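Local coordinates for putative aminotransferase (Actinomadura melliaura, PDB 4ZWV), which probably acts as a pyridoxal phosphate-dependent sugar aminotransferase in making the aminopentose of the indolocarbazole AT2433, at residues Ser59-Ala64 and Ile159-His164; Leu65-Ala70 and Met212-Tyr217. All coordinates share one frame; numbering follows the deposited sequence. Where two conformers were deposited one is given.

Interaction 1: Ser59-Ala64 and Ile159-His164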
ATOM      1  N   SER A  59      -5.286  -2.337  -2.182  1.00  8.78           N
ATOM      2  CA  SER A  59      -4.363  -3.452  -1.990  1.00 10.05           C
ATOM      3  C   SER A  59      -5.090  -4.801  -2.025  1.00  7.82           C
ATOM      4  O   SER A  59      -4.546  -5.784  -2.543  1.00  8.52           O
ATOM      5  CB  SER A  59      -3.590  -3.284  -0.679  1.00 11.06           C
ATOM      6  OG  SER A  59      -2.623  -2.246  -0.822  1.00 14.34           O
ATOM      7  N   GLY A  60      -6.326  -4.845  -1.519  1.00  7.84           N
ATOM      8  CA  GLY A  60      -7.110  -6.060  -1.599  1.00  8.38           C
ATOM      9  C   GLY A  60      -7.374  -6.483  -3.039  1.00  7.69           C
ATOM     10  O   GLY A  60      -7.267  -7.669  -3.383  1.00  9.00           O
ATOM     11  N   LEU A  61      -7.695  -5.509  -3.884  1.00  8.49           N
ATOM     12  CA  LEU A  61      -7.920  -5.782  -5.312  1.00  8.15           C
ATOM     13  C   LEU A  61      -6.630  -6.248  -5.997  1.00  7.66           C
ATOM     14  O   LEU A  61      -6.652  -7.173  -6.797  1.00  9.21           O
ATOM     15  CB  LEU A  61      -8.462  -4.536  -6.018  1.00  8.81           C
ATOM     16  CG  LEU A  61      -9.888  -4.116  -5.658  1.00 12.72           C
ATOM     17  CD1 LEU A  61     -10.177  -2.717  -6.192  1.00 17.86           C
ATOM     18  CD2 LEU A  61     -10.899  -5.129  -6.208  1.00 12.02           C
ATOM     19  N   CYS A  62      -5.505  -5.610  -5.667  1.00  8.85           N
ATOM     20  CA  CYS A  62      -4.221  -6.008  -6.238  1.00  8.13           C
ATOM     21  C   CYS A  62      -3.877  -7.435  -5.852  1.00  7.40           C
ATOM     22  O   CYS A  62      -3.458  -8.241  -6.693  1.00  8.77           O
ATOM     23  CB  CYS A  62      -3.113  -5.071  -5.772  1.00  9.59           C
ATOM     24  SG  CYS A  62      -3.272  -3.384  -6.433  1.00 12.18           S
ATOM     25  N   LEU A  63      -4.074  -7.758  -4.580  1.00  7.92           N
ATOM     26  CA  LEU A  63      -3.817  -9.114  -4.104  1.00  9.54           C
ATOM     27  C   LEU A  63      -4.750 -10.125  -4.770  1.00  8.42           C
ATOM     28  O   LEU A  63      -4.306 -11.186  -5.207  1.00  9.02           O
ATOM     29  CB  LEU A  63      -3.954  -9.170  -2.582  1.00  9.40           C
ATOM     30  CG  LEU A  63      -3.832 -10.532  -1.903  1.00  9.02           C
ATOM     31  CD1 LEU A  63      -2.536 -11.227  -2.304  1.00 10.18           C
ATOM     32  CD2 LEU A  63      -3.867 -10.336  -0.404  1.00 11.07           C
ATOM     33  N   ALA A  64      -6.037  -9.795  -4.875  1.00  9.07           N
ATOM     34  CA  ALA A  64      -6.980 -10.712  -5.528  1.00  7.28           C
ATOM     35  C   ALA A  64      -6.552 -11.034  -6.965  1.00  7.55           C
ATOM     36  O   ALA A  64      -6.587 -12.198  -7.385  1.00  9.82           O
ATOM     37  CB  ALA A  64      -8.393 -10.122  -5.503  1.00  9.24           C
ATOM     38  N   ILE A 159     -14.067 -11.022  -9.251  1.00  8.03           N
ATOM     39  CA  ILE A 159     -13.702 -10.322  -8.032  1.00  8.58           C
ATOM     40  C   ILE A 159     -14.766  -9.254  -7.798  1.00 11.39           C
ATOM     41  O   ILE A 159     -15.041  -8.453  -8.691  1.00  9.75           O
ATOM     42  CB  ILE A 159     -12.322  -9.669  -8.131  1.00  9.34           C
ATOM     43  CG1 ILE A 159     -11.243 -10.738  -8.334  1.00 10.77           C
ATOM     44  CG2 ILE A 159     -12.053  -8.841  -6.871  1.00 10.57           C
ATOM     45  CD1 ILE A 159      -9.934 -10.160  -8.898  1.00 11.03           C
ATOM     46  N   GLU A 160     -15.388  -9.272  -6.623  1.00  9.03           N
ATOM     47  CA  GLU A 160     -16.409  -8.289  -6.277  1.00  8.80           C
ATOM     48  C   GLU A 160     -15.805  -7.123  -5.515  1.00 10.74           C
ATOM     49  O   GLU A 160     -15.233  -7.312  -4.435  1.00  9.43           O
ATOM     50  CB  GLU A 160     -17.512  -8.916  -5.416  1.00  8.47           C
ATOM     51  CG  GLU A 160     -18.315 -10.021  -6.099  1.00  9.15           C
ATOM     52  CD  GLU A 160     -19.320 -10.653  -5.149  1.00 13.11           C
ATOM     53  OE1 GLU A 160     -19.928  -9.916  -4.336  1.00 11.65           O
ATOM     54  OE2 GLU A 160     -19.490 -11.885  -5.194  1.00 12.01           O
ATOM     55  N   ASP A 161     -15.937  -5.926  -6.078  1.00  8.55           N
ATOM     56  CA  ASP A 161     -15.494  -4.705  -5.404  1.00  8.74           C
ATOM     57  C   ASP A 161     -16.653  -4.237  -4.539  1.00  9.29           C
ATOM     58  O   ASP A 161     -17.655  -3.719  -5.043  1.00  9.93           O
ATOM     59  CB  ASP A 161     -15.062  -3.642  -6.425  1.00  8.99           C
ATOM     60  CG  ASP A 161     -14.586  -2.352  -5.780  1.00 14.56           C
ATOM     61  OD1 ASP A 161     -14.850  -2.126  -4.587  1.00 14.04           O
ATOM     62  OD2 ASP A 161     -13.934  -1.550  -6.474  1.00 14.24           O
ATOM     63  N   CYS A 162     -16.495  -4.434  -3.232  1.00  9.29           N
ATOM     64  CA  CYS A 162     -17.538  -4.150  -2.256  1.00  9.03           C
ATOM     65  C   CYS A 162     -17.237  -2.898  -1.454  1.00  7.50           C
ATOM     66  O   CYS A 162     -17.762  -2.738  -0.356  1.00  9.71           O
ATOM     67  CB  CYS A 162     -17.697  -5.328  -1.289  1.00 10.01           C
ATOM     68  SG  CYS A 162     -18.069  -6.919  -2.074  1.00 10.54           S
ATOM     69  N   ALA A 163     -16.383  -2.022  -1.975  1.00  8.84           N
ATOM     70  CA  ALA A 163     -15.985  -0.822  -1.234  1.00  8.16           C
ATOM     71  C   ALA A 163     -17.150   0.028  -0.721  1.00  9.07           C
ATOM     72  O   ALA A 163     -17.064   0.618   0.363  1.00 10.45           O
ATOM     73  CB  ALA A 163     -15.079   0.046  -2.096  1.00 10.58           C
ATOM     74  N   HIS A 164     -18.237   0.093  -1.498  1.00  9.12           N
ATOM     75  CA  HIS A 164     -19.395   0.913  -1.137  1.00 10.07           C
ATOM     76  C   HIS A 164     -20.464   0.127  -0.405  1.00  8.44           C
ATOM     77  O   HIS A 164     -21.525   0.673  -0.079  1.00 11.07           O
ATOM     78  CB  HIS A 164     -20.045   1.514  -2.385  1.00 10.26           C
ATOM     79  CG  HIS A 164     -19.205   2.538  -3.065  1.00 11.50           C
ATOM     80  ND1 HIS A 164     -19.592   3.158  -4.233  1.00 13.89           N
ATOM     81  CD2 HIS A 164     -18.006   3.068  -2.733  1.00 12.11           C
ATOM     82  CE1 HIS A 164     -18.664   4.027  -4.593  1.00 15.47           C
ATOM     83  NE2 HIS A 164     -17.688   3.990  -3.702  1.00 16.95           N
TER

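Interaction 2: Leu65-Ala70 and Met212-Tyr217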
ATOM      1  N   LEU A  65      -6.114 -10.012  -7.703  1.00  7.23           N
ATOM      2  CA  LEU A  65      -5.671 -10.221  -9.079  1.00  8.55           C
ATOM      3  C   LEU A  65      -4.407 -11.078  -9.115  1.00  9.32           C
ATOM      4  O   LEU A  65      -4.241 -11.917 -10.000  1.00 10.11           O
ATOM      5  CB  LEU A  65      -5.439  -8.877  -9.770  1.00  8.70           C
ATOM      6  CG  LEU A  65      -6.723  -8.125 -10.147  1.00  9.12           C
ATOM      7  CD1 LEU A  65      -6.382  -6.670 -10.455  1.00 11.38           C
ATOM      8  CD2 LEU A  65      -7.407  -8.770 -11.344  1.00 10.01           C
ATOM      9  N   ARG A  66      -3.499 -10.880  -8.164  0.54  8.92           N
ATOM     10  CA  ARG A  66      -2.280 -11.690  -8.164  0.54  8.73           C
ATOM     11  C   ARG A  66      -2.581 -13.157  -7.875  0.54 10.72           C
ATOM     12  O   ARG A  66      -1.856 -14.041  -8.336  0.54 12.63           O
ATOM     13  CB  ARG A  66      -1.261 -11.160  -7.153  0.54 11.17           C
ATOM     14  CG  ARG A  66      -0.708  -9.787  -7.486  0.54 11.38           C
ATOM     15  CD  ARG A  66       0.196  -9.781  -8.716  0.54 18.90           C
ATOM     16  NE  ARG A  66       0.604  -8.420  -9.076  0.54 19.11           N
ATOM     17  CZ  ARG A  66       1.485  -8.110 -10.028  0.54 16.29           C
ATOM     18  NH1 ARG A  66       1.780  -6.832 -10.266  0.54 17.42           N
ATOM     19  NH2 ARG A  66       2.085  -9.066 -10.723  0.54 21.43           N
ATOM     20  N   LEU A  67      -3.664 -13.420  -7.143  1.00 10.07           N
ATOM     21  CA  LEU A  67      -4.007 -14.800  -6.788  1.00  9.45           C
ATOM     22  C   LEU A  67      -4.578 -15.615  -7.953  1.00 10.67           C
ATOM     23  O   LEU A  67      -4.707 -16.838  -7.862  1.00 13.38           O
ATOM     24  CB  LEU A  67      -5.002 -14.801  -5.619  1.00 10.62           C
ATOM     25  CG  LEU A  67      -4.406 -14.330  -4.281  1.00  9.67           C
ATOM     26  CD1 LEU A  67      -5.504 -14.084  -3.271  1.00 13.14           C
ATOM     27  CD2 LEU A  67      -3.429 -15.363  -3.738  1.00 14.60           C
ATOM     28  N   LEU A  68      -4.895 -14.943  -9.054  1.00 11.56           N
ATOM     29  CA  LEU A  68      -5.512 -15.626 -10.188  1.00 14.09           C
ATOM     30  C   LEU A  68      -4.545 -16.550 -10.876  1.00 15.74           C
ATOM     31  O   LEU A  68      -3.374 -16.235 -11.015  1.00 18.89           O
ATOM     32  CB  LEU A  68      -6.072 -14.627 -11.192  1.00 11.59           C
ATOM     33  CG  LEU A  68      -7.183 -13.766 -10.618  1.00 13.20           C
ATOM     34  CD1 LEU A  68      -7.728 -12.869 -11.709  1.00 15.18           C
ATOM     35  CD2 LEU A  68      -8.280 -14.637 -10.010  1.00 17.37           C
ATOM     36  N   ASP A  69      -5.062 -17.705 -11.281  1.00 20.89           N
ATOM     37  CA  ASP A  69      -4.314 -18.679 -12.059  1.00 24.86           C
ATOM     38  C   ASP A  69      -4.838 -18.685 -13.488  1.00 22.03           C
ATOM     39  O   ASP A  69      -5.878 -19.277 -13.786  1.00 25.86           O
ATOM     40  CB  ASP A  69      -4.433 -20.071 -11.430  1.00 24.25           C
ATOM     41  CG  ASP A  69      -3.754 -21.146 -12.251  1.00 41.93           C
ATOM     42  OD1 ASP A  69      -2.794 -20.828 -12.988  1.00 44.69           O
ATOM     43  OD2 ASP A  69      -4.186 -22.315 -12.160  1.00 50.19           O
ATOM     44  N   ALA A  70      -4.118 -18.003 -14.369  1.00 15.28           N
ATOM     45  CA  ALA A  70      -4.474 -17.973 -15.780  1.00 14.02           C
ATOM     46  C   ALA A  70      -3.235 -17.661 -16.606  1.00 15.08           C
ATOM     47  O   ALA A  70      -2.342 -16.946 -16.129  1.00 15.89           O
ATOM     48  CB  ALA A  70      -5.572 -16.941 -16.027  1.00 14.84           C
HETATM   49  N   MSE A 212      -3.047 -15.108   2.818  0.57  9.87           N
HETATM   50  CA  MSE A 212      -2.420 -14.798   4.098  0.57 10.00           C
HETATM   51  C   MSE A 212      -0.907 -14.721   4.013  0.57 10.07           C
HETATM   52  O   MSE A 212      -0.277 -13.995   4.778  0.57 12.39           O
HETATM   53  CB  MSE A 212      -2.810 -15.828   5.146  0.57 12.44           C
HETATM   54  CG  MSE A 212      -4.235 -15.685   5.596  0.57 10.23           C
HETATM   55 SE   MSE A 212      -4.582 -16.829   7.110  0.57 25.99          SE
HETATM   56  CE  MSE A 212      -4.733 -18.504   6.170  0.57 13.34           C
ATOM     57  N   LEU A 213      -0.323 -15.488   3.099  1.00 10.15           N
ATOM     58  CA  LEU A 213       1.113 -15.397   2.855  1.00  9.65           C
ATOM     59  C   LEU A 213       1.469 -14.188   1.989  1.00  8.41           C
ATOM     60  O   LEU A 213       2.364 -13.399   2.332  1.00  9.48           O
ATOM     61  CB  LEU A 213       1.628 -16.683   2.189  1.00 10.96           C
ATOM     62  CG  LEU A 213       1.768 -17.903   3.094  1.00 12.49           C
ATOM     63  CD1 LEU A 213       1.995 -19.135   2.233  1.00 14.72           C
ATOM     64  CD2 LEU A 213       2.914 -17.706   4.067  1.00 14.72           C
ATOM     65  N   ARG A 214       0.785 -14.037   0.859  1.00  8.47           N
ATOM     66  CA  ARG A 214       1.195 -13.033  -0.109  1.00  8.39           C
ATOM     67  C   ARG A 214       0.876 -11.606   0.322  1.00  9.84           C
ATOM     68  O   ARG A 214       1.454 -10.672  -0.215  1.00  9.42           O
ATOM     69  CB  ARG A 214       0.568 -13.322  -1.472  1.00  9.88           C
ATOM     70  CG  ARG A 214       0.994 -14.681  -2.043  1.00  8.74           C
ATOM     71  CD  ARG A 214       0.568 -14.824  -3.498  1.00 11.07           C
ATOM     72  NE  ARG A 214       1.469 -14.065  -4.355  1.00 13.40           N
ATOM     73  CZ  ARG A 214       1.455 -14.087  -5.683  1.00 20.76           C
ATOM     74  NH1 ARG A 214       0.574 -14.830  -6.338  1.00 21.18           N
ATOM     75  NH2 ARG A 214       2.325 -13.352  -6.364  1.00 22.06           N
ATOM     76  N   ARG A 215       0.009 -11.427   1.317  1.00  9.64           N
ATOM     77  CA  ARG A 215      -0.262 -10.072   1.779  1.00  9.64           C
ATOM     78  C   ARG A 215       0.930  -9.470   2.525  1.00  9.12           C
ATOM     79  O   ARG A 215       0.966  -8.265   2.739  1.00  9.25           O
ATOM     80  CB  ARG A 215      -1.497 -10.034   2.674  1.00 10.32           C
ATOM     81  CG  ARG A 215      -1.257 -10.618   4.035  1.00 11.47           C
ATOM     82  CD  ARG A 215      -2.431 -10.355   4.956  1.00 11.44           C
ATOM     83  NE  ARG A 215      -2.261 -11.166   6.148  1.00 11.41           N
ATOM     84  CZ  ARG A 215      -3.168 -11.301   7.103  1.00 14.08           C
ATOM     85  NH1 ARG A 215      -4.333 -10.655   7.032  1.00  9.83           N
ATOM     86  NH2 ARG A 215      -2.889 -12.074   8.139  1.00 20.78           N
ATOM     87  N   PHE A 216       1.886 -10.303   2.937  1.00  8.26           N
ATOM     88  CA  PHE A 216       3.110  -9.822   3.578  1.00  8.96           C
ATOM     89  C   PHE A 216       4.310 -10.508   2.922  1.00  8.46           C
ATOM     90  O   PHE A 216       4.963 -11.377   3.518  1.00  9.07           O
ATOM     91  CB  PHE A 216       3.096 -10.062   5.099  1.00 10.06           C
ATOM     92  CG  PHE A 216       4.288  -9.463   5.807  1.00 10.91           C
ATOM     93  CD1 PHE A 216       4.385  -8.093   5.977  1.00 11.26           C
ATOM     94  CD2 PHE A 216       5.315 -10.268   6.273  1.00 10.78           C
ATOM     95  CE1 PHE A 216       5.488  -7.528   6.610  1.00 11.54           C
ATOM     96  CE2 PHE A 216       6.424  -9.717   6.909  1.00 12.47           C
ATOM     97  CZ  PHE A 216       6.507  -8.340   7.077  1.00 12.25           C
ATOM     98  N   TYR A 217       4.548 -10.133   1.669  1.00  9.18           N
ATOM     99  CA  TYR A 217       5.743 -10.517   0.917  1.00  8.50           C
ATOM    100  C   TYR A 217       5.885 -12.010   0.660  1.00 10.91           C
ATOM    101  O   TYR A 217       6.932 -12.444   0.192  1.00  9.36           O
ATOM    102  CB  TYR A 217       7.005 -10.039   1.636  1.00  8.74           C
ATOM    103  CG  TYR A 217       7.046  -8.566   1.947  1.00  8.49           C
ATOM    104  CD1 TYR A 217       7.238  -7.625   0.939  1.00 11.28           C
ATOM    105  CD2 TYR A 217       6.898  -8.120   3.249  1.00  9.33           C
ATOM    106  CE1 TYR A 217       7.292  -6.255   1.227  1.00 10.12           C
ATOM    107  CE2 TYR A 217       6.945  -6.753   3.556  1.00  9.73           C
ATOM    108  CZ  TYR A 217       7.145  -5.837   2.535  1.00 11.20           C
ATOM    109  OH  TYR A 217       7.223  -4.493   2.850  1.00  9.76           O
TER
HETATM  110  O   HOH W   1       0.620 -15.510  -9.205  1.00 44.36           O

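Interaction 1: Ser59-Ala64 and Ile159-His164
I159 of strand 157-161 packs against L61 and A64 of helix 57-66. CD1 of I159 meets the methyl CB of A64 at 3.7 Å. CG2 of I159 meets CD2 of L61 at 3.9 Å. The ethyl arm and the branch methyl thus serve two helix residues about one turn apart. The I159 ethyl arm lies anti to the carbonyl carbon (chi1 -62°), which sends CG2 anti to the backbone N and toward L61. The L61 and I159 side chains run obliquely to each other, while L61 and D161 cross at about a right angle. CD1 of L61 lies 3.9 Å from OD2 of D161. OD1 of D161 accepts from N of A163 at 3.0 Å, an Asx turn that leads the chain toward H164, a residue that binds pyridoxal 5'-phosphate. The axes of segments 59-64 and 159-161 run nearly antiparallel, at 172°. Here the helix packs on the central mixed sheet of the large domain, as in fold type I enzymes, and V183 of neighbouring strand 181-185 also touches L61. With an alanine here in place of I159, a gap is likely to open next to CB of A64 and CD2 of L61. I159 thus meets the helix by apolar contact alone, while L61 CD1 also lies against a carboxylate oxygen whose hydrogen bond goes to T87.

Interaction 2: Leu65-Ala70 and Met212-Tyr217
R214 reaches from the C-terminal part of helix 205-214 to R66 and L67, in and just beyond the C-terminal part of helix 57-66. The close-packed part is the aliphatic stem of R214. Its CD lies 4.0 Å from CD2 of L67, and the two side chains run antiparallel alongside one another. Further out, CB of R66 lies over the border of one face of the R214 guanidinium, 4.0 Å off its plane. The R214 chain bends at CG-CD (chi3 77°). NH1 then comes 3.2 Å from the carbonyl O of R66.

The looser side holds a water, and R66 is partly exposed there. The water lies in the guanidinium plane at its edge. It accepts from NH1 of R214 at 2.9 Å and donates to O of R66 at 3.0 Å, so it bridges the two segments. The head group of R66 turns from R214 and makes a weak hydrogen bond to A93 O of the second subunit. NE of R214 is held by the backbone O of W235, whose ring also makes a cation-pi contact with the guanidinium. These partners probably fix how the flat group is turned.

The arrangement joins the C-terminal parts of helices 57-66 and 205-214 through a water-bridged arginine. Both helices belong to the large domain of a fold type I aminotransferase of the DegT/DnrJ/EryC1 family.

How the interactions relate
Both interactions use helix 57-66. Interaction 1 is deep in the core, its centre about 7 Å from the centre of the chain, and sets the helix on the central mixed sheet. The centre of interaction 2 is about 19 Å from the chain centre, still largely buried but with R66 partly exposed. There the same helix meets helix 205-214. The chemistry changes with place: mainly methyl packing in the first, an arginine with a bridging water in the second. The two touch directly. CD1 of I159 packs on CD2 of L65 at 3.8 Å, and CD1 of L63 packs on CB of R214 at 3.8 Å. The helix thus lies between strand 157-161 and helix 205-214.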